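Local structure of endo-alpha-mannosidase (Bacteroides thetaiotaomicron, 4AD0) at residues A[43-48]-A[150-155]. The protein probably hydrolyses internal alpha-mannosidic linkages in glycans, as an endo-acting glycoside hydrolase of family 99. Sequence-based numbering, arbitrary orientation.
Sequences ISFYYN and CFHIEP. With B3P (2-[3-(2-hydroxy-1,1-dihydroxymethyl-ethylamino)-propylamino]-2-hydroxymethyl-propane-1,3-diol), chain E.
Phe-45 and His-152 make the aromatic contact between strands 42-46 and 148-153, which are not neighbours in the (beta/alpha)8 barrel: strand 117-124 runs between them. Their ring centroids lie 4.7 Å apart with planes at 34°, an oblique pairing in which Phe-45 CE1 sits over the rim of one imidazole face. The Glu-154 carboxylate carbon lies over the centre of the opposite face. With CG anti to its backbone N (chi1 -173°), the His-152 side chain crosses that of Phe-45 at about a right angle. Apolar contact is otherwise slight, with Ile-43 CG2 4.1 Å from Cys-150 SG.

No direct hydrogen bond crosses the contact; Tyr-47 CE2 merely approaches Glu-154 OE2 at 3.8 Å, ring and carboxylate planes 56° apart. A water in the imidazole plane lies 3.1 Å from His-152 ND1 and donates to Tyr-46 O, while His-152 NE2 is hydrogen-bonded to Tyr-246 OH.

B3P, probably from the crystallisation liquor, makes the second bridge. Its O3 donates to Glu-154 OE2 (2.7 Å) and is 2.7 Å from Tyr-47 OH, itself hydrogen-bonded to Tyr-248 OH. Its O1 donates to Glu-154 OE1 (2.7 Å), and Thr-123 also bonds OE2. Hydroxyl-binding groups thus gather at the C-terminal strand ends, where TIM barrels carry active sites, consistent with a sugar-binding pocket.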
# COMPACT_ATOMS: atom_id res chain seq x y z
N ILE A 43 -0.11 -2.43 7.21
CA ILE A 43 -0.90 -2.32 5.98
C ILE A 43 -0.11 -2.58 4.69
O ILE A 43 0.88 -1.90 4.42
CB ILE A 43 -1.57 -0.93 5.90
CG1 ILE A 43 -2.26 -0.60 7.23
CG2 ILE A 43 -2.56 -0.88 4.75
CD1 ILE A 43 -2.16 0.85 7.65
N SER A 44 -0.56 -3.55 3.89
CA SER A 44 0.02 -3.73 2.55
C SER A 44 -0.69 -2.89 1.47
O SER A 44 -1.90 -2.67 1.54
CB SER A 44 0.03 -5.21 2.14
OG SER A 44 -1.28 -5.66 1.80
N PHE A 45 0.08 -2.44 0.49
CA PHE A 45 -0.49 -1.82 -0.70
C PHE A 45 -0.78 -2.94 -1.68
O PHE A 45 0.13 -3.71 -2.04
CB PHE A 45 0.49 -0.79 -1.28
CG PHE A 45 0.66 0.43 -0.40
CD1 PHE A 45 -0.45 1.17 -0.02
CD2 PHE A 45 1.92 0.80 0.09
CE1 PHE A 45 -0.31 2.28 0.81
CE2 PHE A 45 2.06 1.92 0.91
CZ PHE A 45 0.94 2.66 1.26
N TYR A 46 -2.06 -3.02 -2.07
CA TYR A 46 -2.62 -4.11 -2.87
C TYR A 46 -3.15 -3.57 -4.21
O TYR A 46 -3.85 -2.55 -4.26
CB TYR A 46 -3.78 -4.81 -2.11
CG TYR A 46 -4.38 -6.01 -2.84
CD1 TYR A 46 -5.41 -5.86 -3.77
CD2 TYR A 46 -3.93 -7.30 -2.56
CE1 TYR A 46 -5.96 -6.97 -4.43
CE2 TYR A 46 -4.46 -8.41 -3.20
CZ TYR A 46 -5.46 -8.23 -4.13
OH TYR A 46 -5.96 -9.34 -4.74
N TYR A 47 -2.84 -4.28 -5.28
CA TYR A 47 -3.29 -3.91 -6.62
C TYR A 47 -4.25 -4.96 -7.16
O TYR A 47 -4.04 -6.16 -6.99
CB TYR A 47 -2.07 -3.61 -7.49
CG TYR A 47 -1.26 -2.50 -6.82
CD1 TYR A 47 -0.38 -2.78 -5.76
CD2 TYR A 47 -1.45 -1.16 -7.17
CE1 TYR A 47 0.32 -1.75 -5.09
CE2 TYR A 47 -0.75 -0.14 -6.53
CZ TYR A 47 0.12 -0.43 -5.49
OH TYR A 47 0.78 0.62 -4.88
N ASN A 48 -5.35 -4.49 -7.75
CA ASN A 48 -6.44 -5.35 -8.16
C ASN A 48 -6.75 -5.08 -9.62
O ASN A 48 -7.87 -5.27 -10.06
CB ASN A 48 -7.68 -5.08 -7.30
CG ASN A 48 -8.23 -3.67 -7.49
OD1 ASN A 48 -7.49 -2.78 -7.89
ND2 ASN A 48 -9.51 -3.47 -7.21
N CYS A 150 -8.63 -1.15 3.64
CA CYS A 150 -8.77 0.29 3.43
C CYS A 150 -8.42 0.63 1.98
O CYS A 150 -8.11 -0.25 1.18
CB CYS A 150 -7.92 1.11 4.40
SG CYS A 150 -6.18 0.92 4.13
N PHE A 151 -8.48 1.91 1.63
CA PHE A 151 -8.41 2.32 0.25
C PHE A 151 -7.21 3.23 0.02
O PHE A 151 -6.84 3.99 0.92
CB PHE A 151 -9.75 2.93 -0.19
CG PHE A 151 -10.84 1.92 -0.24
CD1 PHE A 151 -11.47 1.51 0.92
CD2 PHE A 151 -11.18 1.31 -1.43
CE1 PHE A 151 -12.45 0.50 0.90
CE2 PHE A 151 -12.13 0.31 -1.46
CZ PHE A 151 -12.77 -0.08 -0.28
N HIS A 152 -6.60 3.10 -1.16
CA HIS A 152 -5.44 3.87 -1.55
C HIS A 152 -5.85 4.76 -2.71
O HIS A 152 -5.89 4.31 -3.87
CB HIS A 152 -4.26 2.95 -1.90
CG HIS A 152 -2.96 3.66 -2.16
ND1 HIS A 152 -1.86 3.03 -2.72
CD2 HIS A 152 -2.59 4.95 -1.97
CE1 HIS A 152 -0.87 3.89 -2.84
NE2 HIS A 152 -1.28 5.07 -2.40
N ILE A 153 -6.21 6.00 -2.37
CA ILE A 153 -6.79 6.95 -3.33
C ILE A 153 -5.64 7.48 -4.19
O ILE A 153 -4.67 8.11 -3.67
CB ILE A 153 -7.53 8.12 -2.65
CG1 ILE A 153 -8.46 7.64 -1.53
CG2 ILE A 153 -8.30 8.99 -3.72
CD1 ILE A 153 -9.41 6.52 -1.91
N GLU A 154 -5.76 7.16 -5.48
CA GLU A 154 -4.72 7.27 -6.48
C GLU A 154 -4.94 8.51 -7.37
O GLU A 154 -6.01 9.11 -7.31
CB GLU A 154 -4.73 5.99 -7.32
CG GLU A 154 -4.28 4.74 -6.54
CD GLU A 154 -2.81 4.45 -6.66
OE1 GLU A 154 -2.05 5.39 -6.98
OE2 GLU A 154 -2.41 3.26 -6.47
N PRO A 155 -3.93 8.91 -8.18
CA PRO A 155 -4.06 10.16 -8.96
C PRO A 155 -4.96 10.00 -10.17
O PRO A 155 -4.49 10.17 -11.30
CB PRO A 155 -2.63 10.45 -9.42
CG PRO A 155 -1.75 9.57 -8.60
CD PRO A 155 -2.56 8.37 -8.26
C1 B3P E . 4.54 5.46 -9.53
C2 B3P E . 3.62 4.70 -8.57
C3 B3P E . 5.94 5.62 -8.93
N1 B3P E . 7.12 5.01 -9.59
C4 B3P E . 8.45 5.06 -8.91
C5 B3P E . 9.71 5.03 -9.80
C6 B3P E . 8.55 6.42 -8.26
C7 B3P E . 8.62 3.93 -7.89
N2 B3P E . 2.25 4.44 -9.04
C8 B3P E . 1.32 3.54 -8.34
C9 B3P E . 0.02 3.69 -9.08
C10 B3P E . 1.76 2.10 -8.44
C11 B3P E . 1.16 3.86 -6.83
O1 B3P E . -0.32 5.07 -9.03
O2 B3P E . 2.49 1.87 -9.65
O3 B3P E . 0.26 2.95 -6.17
O4 B3P E . 9.63 4.07 -10.84
O5 B3P E . 8.27 7.34 -9.31
O6 B3P E . 7.39 3.42 -7.33
O HOH W 1 -2.51 0.05 -3.32